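Long-range contacts in GCN5-related N-acetyltransferase (Kribbella flavida, PDB 4MY0), which binds acetyl-CoA in the manner of GNAT enzymes and probably transfers its acetyl group to amines, possibly those of aminoglycosides: residues Q17-L22 / G35-W40; D70-W75 / L187-E192; Y134-H139 / V277-L282; A169-L174 / A206-D211. All coordinates share one frame; numbering follows the deposited sequence.

Interaction 1. Residues Q17-L22 / G35-W40; sequences QLDDVL and GAREDW
R37 and W40 reach across to helix 18-26 with the same first torsion, chi1 -173°, which sets CG opposite the backbone N. In R37 the chain stays extended out to NE and brings the guanidinium beside D19, while the W40 indole lies against L22. L22 serves both partners. Its CD2 methyl sits over one face of W40, 3.6 Å from the centroid of the six-membered ring, a CH-pi contact in which L22 and W40 run antiparallel as they pass. Its other methyl, CD1, covers a face of the R37 guanidinium, with 3.3 Å between L22 CD1 and R37 NE. V21 meets the indole obliquely at the far end of the ring, V21 CG1 lying 3.8 Å from W40 CH2; L18 CD2 is more distant, 4.2 Å from W40 CZ3. At the exposed margin, R37 NH1 donates to D19 OD1 at 2.6 Å, a hydrogen bond within a salt bridge. The two flat groups are only 23° apart, yet the link rests on this one N-O pair, met on the anti side of the carboxylate oxygen and out of its plane. On the buried side, F53 of strand 53-58 touches L18, V21 and W40 alike. The axes of the two short helical segments come no closer than 12.0 Å, at 130° to each other, so long side chains span the gap. Two consecutive helices between the first two strands, 8-12 and 53-58, are the alpha1-alpha2 pair of the GNAT fold.

Interaction 2. Residues D70-W75 / L187-E192; sequences DFQQWW and LLVWPE
F71 and Q72 meet V189 and W190 where the short strand 188-189 adds to the end of strand 61-75 as an antiparallel beta ladder. Q73 and L188 form a non-hydrogen-bonded pair with side chains on one face; Q72 and V189, a hydrogen-bonded pair, point to the other. The packing is densest round F71. Its CE1 edge is driven into the face of the W190 indole in a T-shaped stack, 4.9 Å between the centroids of the F71 ring and the W190 six-membered ring, planes at 79°. Over one face of the same phenyl ring lies L188, whose CD1 is 4.1 Å from the F71 centroid, while W69 and F392 extend the aromatic cluster. A serine in place of F71 would probably open a gap here, leaving the W190 face and the L188 methyls without the ring they press against. The ladder is looser at Q72, a partly exposed residue whose amide end makes no contact with 187-192. The closest side-chain approach there is between Q72 CB and V189 CB, 3.6 Å, and the backbone pairing is uneven: V189 N to Q72 O is 2.8 Å, but the return bond from Q72 N to V189 O is weak at 3.4 Å. Further along, V189 CG2 rests 3.5 Å from W74 NE1. The ladder finishes at L187 O, which takes W74 N at 2.9 Å in the carbonyl plane and is also approached by Q73 CA at 3.4 Å.

Interaction 3. Residues Y134-H139 / V277-L282; sequences YEFGGH and VQRWML
F136 stands between two side chains of segment 277-282 of strand 274-284, each centred over one of its faces: the CE methyl of selenomethionine M281, 3.8 Å from the ring centroid, and on the opposite face R279 CD, at 4.2 Å. The M281 selenium lies above the same ring at a distance, a Met-aromatic contact. W280 is turned differently. Its CG stands between the backbone N and carbonyl carbon (chi1 44°), which lays the indole flat against the chain at G137 and G138, with G138 CA 3.9 Å from the centroid of the six-membered ring. These residues form a classic beta bulge: W280 O takes G137 N at 2.9 Å and, weakly, G138 N, and the absence of side chains makes room for the indole. Replacing W280 by an alanine would probably leave a gap against the two glycines and deprive H139 O of its weak bond from W280 NE1. H139 and R279 lie alongside each other, H139 CD2 3.6 Å from R279 CG, ring and guanidinium planes 70° apart; one water joins H139 NE2 and R279 NE, at 2.6 Å from each. R279 NH2 salt-bridges E270 of the second subunit, and E135 pairs with R130 and R346. Strand 274-284 lies between strands 118-121 and 135-146, consistent with a strand from the second GNAT range replacing the one usually inserted there in the GNAT fold. Helix 126-131 packs on F136 and M281, the latter beside the acetyl-CoA-binding Y129; helix 99-113 packs on Y134, and strand 61-75 on W280 and L282.

Interaction 4. Residues A169-L174 / A206-D211; sequences ARFLEL and AYLAED
L208 supplies most of the apolar contact with segment 169-174 of helix 168-182. Its CD1 methyl lies 3.6 Å from L174 CD1 and 4.1 Å from F171 CE2, while L208 CD2 lies 4.1 Å from R170 CG, the two side chains crossing at about a right angle. F171 reaches on along the strand, its CZ 4.2 Å from A206 CB, and its ring stacks on F213. The other L174 methyl, CD2, is 4.0 Å from D211 CA and also lies over a face of the R170 guanidinium. This is alpha/beta packing: helix 168-182 packs on strands 205-209 and 212-219 of the second GNAT range, and L199 of helix 192-200 joins it at F171 and A206, the strand segment here running 61° from the helix axis. The polar contacts all start from R170, whose chain bends at chi2 (59°) to turn towards the backbone carbonyls of A209 and E210. R170 NH2 donates to E210 O at 2.7 Å, nearly in line with the carbonyl though bent at the hydrogen (137°), and R170 NH1 holds E173 OE2 in a salt bridge along the helix. The third nitrogen, R170 NE, works through a water 2.9 Å away, which in turn donates to A209 O at 2.7 Å. On the strand's other face, Y207 is hydrogen-bonded to R27 of the third subunit.

In the fold
Interactions 2 and 3 lie close to the centre of the chain's fold, their centres 16 Å apart, and are both backbone ladders joining the two GNAT ranges; they touch where Q73 and W75 pack on W280 and L282. Interaction 3 is the more deeply buried. Interactions 1 and 4 lie further out, 24 and 22 Å from the chain centre, yet interaction 4 is a buried contact and interaction 1 only partly so. Both rely chiefly on side chains, with no backbone-to-backbone bonds across them: a helix on a helix in interaction 1, a helix on a strand in interaction 4, each with leucine packing and an arginine towards its rim. Interaction 4 meets interaction 2 through E192 and W190, which touch helix 168-182. Interaction 1 touches none of the others.

Interaction 1. Residues Q17-L22 / G35-W40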
# COMPACT_ATOMS: atom_id res chain seq x y z
N GLN C 17 44.22 -3.33 0.09
CA GLN C 17 43.22 -4.35 -0.22
C GLN C 17 41.78 -3.85 0.01
O GLN C 17 40.84 -4.61 -0.19
CB GLN C 17 43.44 -5.61 0.62
CG GLN C 17 44.71 -6.41 0.26
CD GLN C 17 44.93 -7.59 1.19
OE1 GLN C 17 44.88 -7.45 2.42
NE2 GLN C 17 45.19 -8.76 0.62
N LEU C 18 41.62 -2.60 0.43
CA LEU C 18 40.30 -2.09 0.78
C LEU C 18 39.37 -2.00 -0.44
O LEU C 18 38.17 -2.32 -0.36
CB LEU C 18 40.39 -0.75 1.52
CG LEU C 18 40.93 -0.84 2.95
CD1 LEU C 18 40.96 0.53 3.62
CD2 LEU C 18 40.13 -1.83 3.78
N ASP C 19 39.93 -1.60 -1.59
CA ASP C 19 39.17 -1.58 -2.83
C ASP C 19 38.60 -2.97 -3.15
O ASP C 19 37.45 -3.11 -3.58
CB ASP C 19 40.04 -1.08 -3.99
CG ASP C 19 40.35 0.39 -3.88
OD1 ASP C 19 39.49 1.15 -3.40
OD2 ASP C 19 41.47 0.79 -4.27
N ASP C 20 39.41 -4.00 -2.91
CA ASP C 20 38.97 -5.38 -3.10
C ASP C 20 37.89 -5.79 -2.09
O ASP C 20 36.92 -6.47 -2.45
CB ASP C 20 40.16 -6.34 -3.03
CG ASP C 20 41.18 -6.08 -4.14
OD1 ASP C 20 40.97 -6.61 -5.25
OD2 ASP C 20 42.16 -5.35 -3.90
N VAL C 21 38.05 -5.39 -0.83
CA VAL C 21 37.01 -5.67 0.16
C VAL C 21 35.71 -5.00 -0.27
O VAL C 21 34.64 -5.60 -0.16
CB VAL C 21 37.42 -5.19 1.56
CG1 VAL C 21 36.24 -5.32 2.53
CG2 VAL C 21 38.62 -6.00 2.07
N LEU C 22 35.80 -3.78 -0.78
CA LEU C 22 34.62 -3.07 -1.29
C LEU C 22 33.90 -3.82 -2.42
O LEU C 22 32.67 -3.78 -2.48
CB LEU C 22 34.97 -1.65 -1.74
CG LEU C 22 35.12 -0.66 -0.60
CD1 LEU C 22 35.59 0.68 -1.13
CD2 LEU C 22 33.81 -0.51 0.15
N GLY C 35 29.68 9.39 -1.73
CA GLY C 35 29.98 10.01 -0.45
C GLY C 35 30.09 9.02 0.70
O GLY C 35 30.76 9.30 1.70
N ALA C 36 29.44 7.87 0.55
CA ALA C 36 29.41 6.87 1.62
C ALA C 36 30.66 5.99 1.59
O ALA C 36 31.09 5.47 2.62
CB ALA C 36 28.15 6.02 1.52
N ARG C 37 31.22 5.83 0.39
CA ARG C 37 32.44 5.07 0.19
C ARG C 37 33.62 5.79 0.83
O ARG C 37 34.43 5.18 1.55
CB ARG C 37 32.69 4.90 -1.31
CG ARG C 37 33.83 3.97 -1.66
CD ARG C 37 34.06 3.93 -3.16
NE ARG C 37 35.03 2.91 -3.54
CZ ARG C 37 36.35 3.09 -3.50
NH1 ARG C 37 37.16 2.10 -3.86
NH2 ARG C 37 36.85 4.25 -3.10
N GLU C 38 33.71 7.09 0.57
CA GLU C 38 34.69 7.97 1.20
C GLU C 38 34.73 7.80 2.72
O GLU C 38 35.80 7.69 3.31
CB GLU C 38 34.37 9.42 0.85
CG GLU C 38 35.19 10.44 1.63
CD GLU C 38 35.28 11.77 0.91
OE1 GLU C 38 36.41 12.31 0.81
OE2 GLU C 38 34.24 12.27 0.43
N ASP C 39 33.55 7.79 3.33
CA ASP C 39 33.43 7.62 4.77
C ASP C 39 33.74 6.19 5.22
O ASP C 39 34.06 5.95 6.39
CB ASP C 39 32.03 8.02 5.25
CG ASP C 39 31.82 9.53 5.28
OD1 ASP C 39 31.38 10.10 4.25
OD2 ASP C 39 32.10 10.14 6.33
N TRP C 40 33.64 5.24 4.30
CA TRP C 40 33.87 3.83 4.63
C TRP C 40 35.36 3.53 4.64
O TRP C 40 35.86 2.86 5.56
CB TRP C 40 33.13 2.92 3.64
CG TRP C 40 33.18 1.46 3.99
CD1 TRP C 40 32.20 0.72 4.61
CD2 TRP C 40 34.24 0.54 3.70
NE1 TRP C 40 32.60 -0.60 4.73
CE2 TRP C 40 33.86 -0.73 4.18
CE3 TRP C 40 35.49 0.67 3.07
CZ2 TRP C 40 34.67 -1.86 4.06
CZ3 TRP C 40 36.30 -0.44 2.96
CH2 TRP C 40 35.89 -1.69 3.45

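Interaction 2. Residues D70-W75 / L187-E192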
# COMPACT_ATOMS: atom_id res chain seq x y z
N ASP C 70 36.13 -2.27 18.60
CA ASP C 70 36.64 -2.32 19.97
C ASP C 70 35.63 -1.67 20.92
O ASP C 70 35.81 -0.53 21.35
CB ASP C 70 38.00 -1.62 20.07
CG ASP C 70 37.99 -0.22 19.47
OD1 ASP C 70 37.20 0.02 18.53
OD2 ASP C 70 38.76 0.64 19.95
N PHE C 71 34.55 -2.39 21.23
CA PHE C 71 33.50 -1.85 22.09
C PHE C 71 33.78 -2.18 23.54
O PHE C 71 34.68 -2.95 23.85
CB PHE C 71 32.16 -2.49 21.76
CG PHE C 71 31.54 -2.03 20.47
CD1 PHE C 71 31.54 -0.69 20.11
CD2 PHE C 71 30.90 -2.95 19.65
CE1 PHE C 71 30.94 -0.28 18.92
CE2 PHE C 71 30.29 -2.55 18.46
CZ PHE C 71 30.32 -1.21 18.09
N GLN C 72 32.97 -1.60 24.43
CA GLN C 72 32.71 -2.20 25.73
C GLN C 72 31.21 -2.44 25.75
O GLN C 72 30.47 -1.83 24.95
CB GLN C 72 33.14 -1.28 26.88
CG GLN C 72 34.59 -0.81 26.79
CD GLN C 72 35.17 -0.44 28.13
OE1 GLN C 72 35.35 -1.30 29.00
NE2 GLN C 72 35.47 0.84 28.32
N GLN C 73 30.74 -3.32 26.62
CA GLN C 73 29.31 -3.59 26.70
C GLN C 73 28.89 -3.66 28.16
O GLN C 73 29.57 -4.27 28.99
CB GLN C 73 28.92 -4.87 25.95
CG GLN C 73 27.41 -4.97 25.68
CD GLN C 73 27.03 -6.27 25.00
OE1 GLN C 73 27.70 -7.29 25.17
NE2 GLN C 73 25.95 -6.24 24.23
N TRP C 74 27.79 -2.99 28.48
CA TRP C 74 27.31 -2.98 29.85
C TRP C 74 26.73 -4.34 30.19
O TRP C 74 25.97 -4.91 29.41
CB TRP C 74 26.23 -1.91 30.02
CG TRP C 74 26.78 -0.50 30.06
CD1 TRP C 74 26.88 0.38 29.02
CD2 TRP C 74 27.28 0.19 31.22
NE1 TRP C 74 27.41 1.57 29.46
CE2 TRP C 74 27.66 1.48 30.81
CE3 TRP C 74 27.44 -0.17 32.56
CZ2 TRP C 74 28.21 2.41 31.69
CZ3 TRP C 74 27.96 0.76 33.44
CH2 TRP C 74 28.34 2.04 33.00
N TRP C 75 27.11 -4.88 31.35
CA TRP C 75 26.46 -6.08 31.87
C TRP C 75 26.28 -5.96 33.37
O TRP C 75 27.27 -5.87 34.13
CB TRP C 75 27.23 -7.34 31.49
CG TRP C 75 27.04 -7.72 30.04
CD1 TRP C 75 27.93 -7.54 29.02
CD2 TRP C 75 25.87 -8.30 29.46
NE1 TRP C 75 27.39 -7.99 27.84
CE2 TRP C 75 26.12 -8.46 28.08
CE3 TRP C 75 24.63 -8.72 29.96
CZ2 TRP C 75 25.18 -9.02 27.20
CZ3 TRP C 75 23.69 -9.26 29.08
CH2 TRP C 75 23.98 -9.41 27.72
N LEU C 187 23.86 -2.56 26.55
CA LEU C 187 24.21 -1.31 25.86
C LEU C 187 25.68 -1.20 25.44
O LEU C 187 26.59 -1.62 26.16
CB LEU C 187 23.81 -0.13 26.74
CG LEU C 187 22.29 -0.07 26.86
CD1 LEU C 187 21.82 -0.09 28.30
CD2 LEU C 187 21.77 1.16 26.14
N LEU C 188 25.91 -0.61 24.26
CA LEU C 188 27.27 -0.38 23.77
C LEU C 188 27.93 0.81 24.46
O LEU C 188 27.27 1.80 24.79
CB LEU C 188 27.28 -0.12 22.26
CG LEU C 188 26.80 -1.19 21.29
CD1 LEU C 188 26.98 -0.71 19.85
CD2 LEU C 188 27.58 -2.45 21.52
N VAL C 189 29.24 0.71 24.68
CA VAL C 189 30.07 1.85 25.06
C VAL C 189 30.95 2.19 23.86
O VAL C 189 31.74 1.35 23.41
CB VAL C 189 30.99 1.52 26.24
CG1 VAL C 189 31.88 2.72 26.55
CG2 VAL C 189 30.18 1.10 27.45
N TRP C 190 30.82 3.39 23.32
CA TRP C 190 31.63 3.83 22.20
C TRP C 190 32.82 4.64 22.70
O TRP C 190 32.73 5.28 23.74
CB TRP C 190 30.82 4.71 21.25
CG TRP C 190 29.72 4.01 20.50
CD1 TRP C 190 28.44 3.78 20.93
CD2 TRP C 190 29.81 3.47 19.18
NE1 TRP C 190 27.74 3.11 19.96
CE2 TRP C 190 28.55 2.91 18.87
CE3 TRP C 190 30.83 3.39 18.23
CZ2 TRP C 190 28.29 2.29 17.65
CZ3 TRP C 190 30.57 2.78 17.02
CH2 TRP C 190 29.32 2.24 16.74
N PRO C 191 33.92 4.63 21.94
CA PRO C 191 35.03 5.56 22.24
C PRO C 191 34.54 7.01 22.28
O PRO C 191 33.61 7.35 21.53
CB PRO C 191 35.98 5.37 21.05
CG PRO C 191 35.65 3.99 20.51
CD PRO C 191 34.18 3.81 20.74
N GLU C 192 35.15 7.85 23.12
CA GLU C 192 34.78 9.27 23.20
C GLU C 192 34.90 9.96 21.84
O GLU C 192 34.10 10.83 21.51
CB GLU C 192 35.65 9.99 24.23
CG GLU C 192 35.46 11.51 24.26
CD GLU C 192 36.17 12.18 25.42
OE1 GLU C 192 36.65 13.32 25.26
OE2 GLU C 192 36.23 11.57 26.51

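Interaction 3. Residues Y134-H139 / V277-L282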
# COMPACT_ATOMS: atom_id res chain seq x y z
N TYR C 134 27.67 -18.65 18.85
CA TYR C 134 26.89 -17.48 19.23
C TYR C 134 25.44 -17.86 19.51
O TYR C 134 24.92 -18.82 18.93
CB TYR C 134 26.90 -16.43 18.12
CG TYR C 134 28.20 -15.67 17.95
CD1 TYR C 134 28.33 -14.37 18.43
CD2 TYR C 134 29.28 -16.23 17.26
CE1 TYR C 134 29.52 -13.65 18.26
CE2 TYR C 134 30.47 -15.52 17.08
CZ TYR C 134 30.58 -14.23 17.58
OH TYR C 134 31.76 -13.51 17.42
N GLU C 135 24.77 -17.11 20.38
CA GLU C 135 23.32 -17.27 20.54
C GLU C 135 22.70 -15.91 20.81
O GLU C 135 23.40 -14.99 21.27
CB GLU C 135 22.98 -18.25 21.68
CG GLU C 135 21.51 -18.73 21.69
CD GLU C 135 20.98 -19.04 20.28
OE1 GLU C 135 20.30 -18.17 19.69
OE2 GLU C 135 21.27 -20.15 19.76
N PHE C 136 21.41 -15.76 20.50
CA PHE C 136 20.70 -14.51 20.81
C PHE C 136 20.84 -14.15 22.28
O PHE C 136 20.69 -15.01 23.17
CB PHE C 136 19.22 -14.58 20.40
CG PHE C 136 19.02 -14.51 18.91
CD1 PHE C 136 19.60 -13.47 18.17
CD2 PHE C 136 18.31 -15.48 18.24
CE1 PHE C 136 19.43 -13.40 16.78
CE2 PHE C 136 18.13 -15.42 16.85
CZ PHE C 136 18.69 -14.37 16.12
N GLY C 137 21.15 -12.88 22.53
CA GLY C 137 21.46 -12.42 23.87
C GLY C 137 20.62 -11.23 24.30
O GLY C 137 20.54 -10.92 25.49
N GLY C 138 20.00 -10.54 23.34
CA GLY C 138 19.21 -9.36 23.68
C GLY C 138 18.56 -8.71 22.48
O GLY C 138 18.65 -9.22 21.37
N HIS C 139 17.91 -7.56 22.70
CA HIS C 139 17.07 -6.96 21.68
C HIS C 139 17.42 -5.50 21.40
O HIS C 139 18.17 -4.88 22.16
CB HIS C 139 15.59 -7.04 22.10
CG HIS C 139 15.08 -8.44 22.25
ND1 HIS C 139 15.26 -9.17 23.41
CD2 HIS C 139 14.39 -9.24 21.40
CE1 HIS C 139 14.69 -10.36 23.26
NE2 HIS C 139 14.17 -10.43 22.05
N VAL C 277 11.40 -5.01 16.64
CA VAL C 277 12.12 -5.79 17.62
C VAL C 277 13.20 -6.55 16.85
O VAL C 277 12.87 -7.42 16.05
CB VAL C 277 11.19 -6.78 18.36
CG1 VAL C 277 11.95 -7.55 19.43
CG2 VAL C 277 10.00 -6.03 19.00
N GLN C 278 14.47 -6.17 17.04
CA GLN C 278 15.60 -6.86 16.40
C GLN C 278 16.34 -7.61 17.48
O GLN C 278 16.21 -7.26 18.65
CB GLN C 278 16.57 -5.88 15.73
CG GLN C 278 16.00 -5.13 14.54
CD GLN C 278 16.89 -4.00 14.09
OE1 GLN C 278 17.14 -3.05 14.83
NE2 GLN C 278 17.40 -4.10 12.86
N ARG C 279 17.09 -8.65 17.12
CA ARG C 279 17.88 -9.39 18.11
C ARG C 279 19.36 -9.34 17.78
O ARG C 279 19.73 -9.32 16.62
CB ARG C 279 17.42 -10.85 18.19
CG ARG C 279 15.99 -10.98 18.63
CD ARG C 279 15.37 -12.34 18.30
NE ARG C 279 13.95 -12.28 18.63
CZ ARG C 279 13.03 -11.72 17.86
NH1 ARG C 279 11.76 -11.69 18.25
NH2 ARG C 279 13.36 -11.18 16.68
N TRP C 280 20.21 -9.33 18.81
CA TRP C 280 21.64 -9.49 18.56
C TRP C 280 22.17 -10.70 19.31
O TRP C 280 21.59 -11.13 20.31
CB TRP C 280 22.40 -8.21 18.94
CG TRP C 280 21.99 -7.62 20.25
CD1 TRP C 280 21.07 -6.63 20.44
CD2 TRP C 280 22.48 -7.96 21.56
NE1 TRP C 280 20.97 -6.33 21.78
CE2 TRP C 280 21.83 -7.13 22.49
CE3 TRP C 280 23.44 -8.87 22.02
CZ2 TRP C 280 22.08 -7.20 23.87
CZ3 TRP C 280 23.70 -8.94 23.40
CH2 TRP C 280 23.02 -8.11 24.30
N MSE C 281 23.28 -11.25 18.82
CA MSE C 281 23.84 -12.46 19.41
C MSE C 281 25.07 -12.16 20.25
O MSE C 281 25.71 -11.13 20.06
CB MSE C 281 24.21 -13.47 18.34
CG MSE C 281 22.99 -14.14 17.73
SE MSE C 281 23.55 -15.50 16.46
CE MSE C 281 21.82 -16.38 16.26
N LEU C 282 25.38 -13.09 21.15
CA LEU C 282 26.48 -12.96 22.09
C LEU C 282 27.28 -14.25 22.11
O LEU C 282 26.71 -15.34 21.95
CB LEU C 282 25.92 -12.72 23.49
CG LEU C 282 26.93 -12.58 24.62
CD1 LEU C 282 27.75 -11.31 24.40
CD2 LEU C 282 26.23 -12.55 25.97
O HOH W 1 12.96 -12.51 21.07

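Interaction 4. Residues A169-L174 / A206-D211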
# COMPACT_ATOMS: atom_id res chain seq x y z
N ALA C 169 32.42 13.99 26.35
CA ALA C 169 32.81 13.41 27.64
C ALA C 169 31.70 13.56 28.69
O ALA C 169 31.52 12.69 29.54
CB ALA C 169 34.13 14.01 28.15
N ARG C 170 30.97 14.67 28.64
CA ARG C 170 29.83 14.86 29.53
C ARG C 170 28.73 13.84 29.26
O ARG C 170 28.09 13.34 30.20
CB ARG C 170 29.28 16.29 29.41
CG ARG C 170 28.05 16.55 30.26
CD ARG C 170 28.35 16.30 31.74
NE ARG C 170 27.21 16.65 32.60
CZ ARG C 170 27.18 16.41 33.91
NH1 ARG C 170 28.21 15.82 34.50
NH2 ARG C 170 26.11 16.77 34.63
N PHE C 171 28.50 13.52 27.99
CA PHE C 171 27.49 12.52 27.61
C PHE C 171 27.85 11.16 28.21
O PHE C 171 26.99 10.45 28.74
CB PHE C 171 27.39 12.39 26.09
CG PHE C 171 26.48 13.40 25.44
CD1 PHE C 171 25.58 13.00 24.47
CD2 PHE C 171 26.52 14.74 25.80
CE1 PHE C 171 24.74 13.94 23.86
CE2 PHE C 171 25.69 15.68 25.20
CZ PHE C 171 24.80 15.28 24.24
N LEU C 172 29.13 10.81 28.13
CA LEU C 172 29.61 9.55 28.69
C LEU C 172 29.46 9.48 30.20
O LEU C 172 29.14 8.42 30.74
CB LEU C 172 31.07 9.29 28.28
CG LEU C 172 31.12 8.75 26.86
CD1 LEU C 172 32.55 8.70 26.31
CD2 LEU C 172 30.45 7.37 26.82
N GLU C 173 29.68 10.60 30.88
CA GLU C 173 29.45 10.67 32.31
C GLU C 173 27.97 10.42 32.63
O GLU C 173 27.64 9.62 33.50
CB GLU C 173 29.89 12.02 32.89
CG GLU C 173 31.42 12.27 32.89
CD GLU C 173 31.81 13.58 33.58
OE1 GLU C 173 33.01 13.74 33.92
OE2 GLU C 173 30.94 14.45 33.79
N LEU C 174 27.09 11.13 31.93
CA LEU C 174 25.67 11.03 32.21
C LEU C 174 25.18 9.60 31.96
O LEU C 174 24.44 9.04 32.77
CB LEU C 174 24.89 12.01 31.34
CG LEU C 174 25.12 13.46 31.72
CD1 LEU C 174 24.43 14.41 30.75
CD2 LEU C 174 24.69 13.75 33.16
N ALA C 206 21.51 17.36 18.99
CA ALA C 206 21.82 16.96 20.37
C ALA C 206 21.52 18.10 21.34
O ALA C 206 21.88 19.23 21.09
CB ALA C 206 23.29 16.55 20.49
N TYR C 207 20.87 17.78 22.46
CA TYR C 207 20.58 18.77 23.51
C TYR C 207 20.98 18.23 24.86
O TYR C 207 20.87 17.03 25.11
CB TYR C 207 19.09 19.17 23.48
CG TYR C 207 18.77 19.83 22.17
CD1 TYR C 207 19.01 21.18 21.99
CD2 TYR C 207 18.32 19.09 21.08
CE1 TYR C 207 18.78 21.79 20.78
CE2 TYR C 207 18.08 19.70 19.86
CZ TYR C 207 18.32 21.05 19.72
OH TYR C 207 18.09 21.69 18.52
N LEU C 208 21.45 19.13 25.72
CA LEU C 208 22.02 18.74 27.00
C LEU C 208 21.39 19.53 28.14
O LEU C 208 21.29 20.76 28.09
CB LEU C 208 23.53 18.99 26.98
CG LEU C 208 24.28 18.78 28.29
CD1 LEU C 208 24.24 17.31 28.67
CD2 LEU C 208 25.72 19.27 28.17
N ALA C 209 20.96 18.81 29.18
CA ALA C 209 20.54 19.44 30.43
C ALA C 209 21.58 19.10 31.50
O ALA C 209 22.53 18.38 31.22
CB ALA C 209 19.17 18.95 30.84
N GLU C 210 21.38 19.60 32.72
CA GLU C 210 22.29 19.31 33.83
C GLU C 210 22.43 17.81 34.12
O GLU C 210 23.51 17.33 34.45
CB GLU C 210 21.83 20.05 35.09
CG GLU C 210 22.71 19.87 36.31
CD GLU C 210 22.47 20.94 37.37
OE1 GLU C 210 21.32 21.43 37.47
OE2 GLU C 210 23.42 21.29 38.10
N ASP C 211 21.32 17.07 33.97
CA ASP C 211 21.32 15.64 34.28
C ASP C 211 20.65 14.80 33.20
O ASP C 211 19.86 13.89 33.49
CB ASP C 211 20.63 15.41 35.63
CG ASP C 211 19.16 15.80 35.61
OD1 ASP C 211 18.38 15.25 36.41
OD2 ASP C 211 18.79 16.66 34.78
O HOH W 2 25.18 18.55 31.80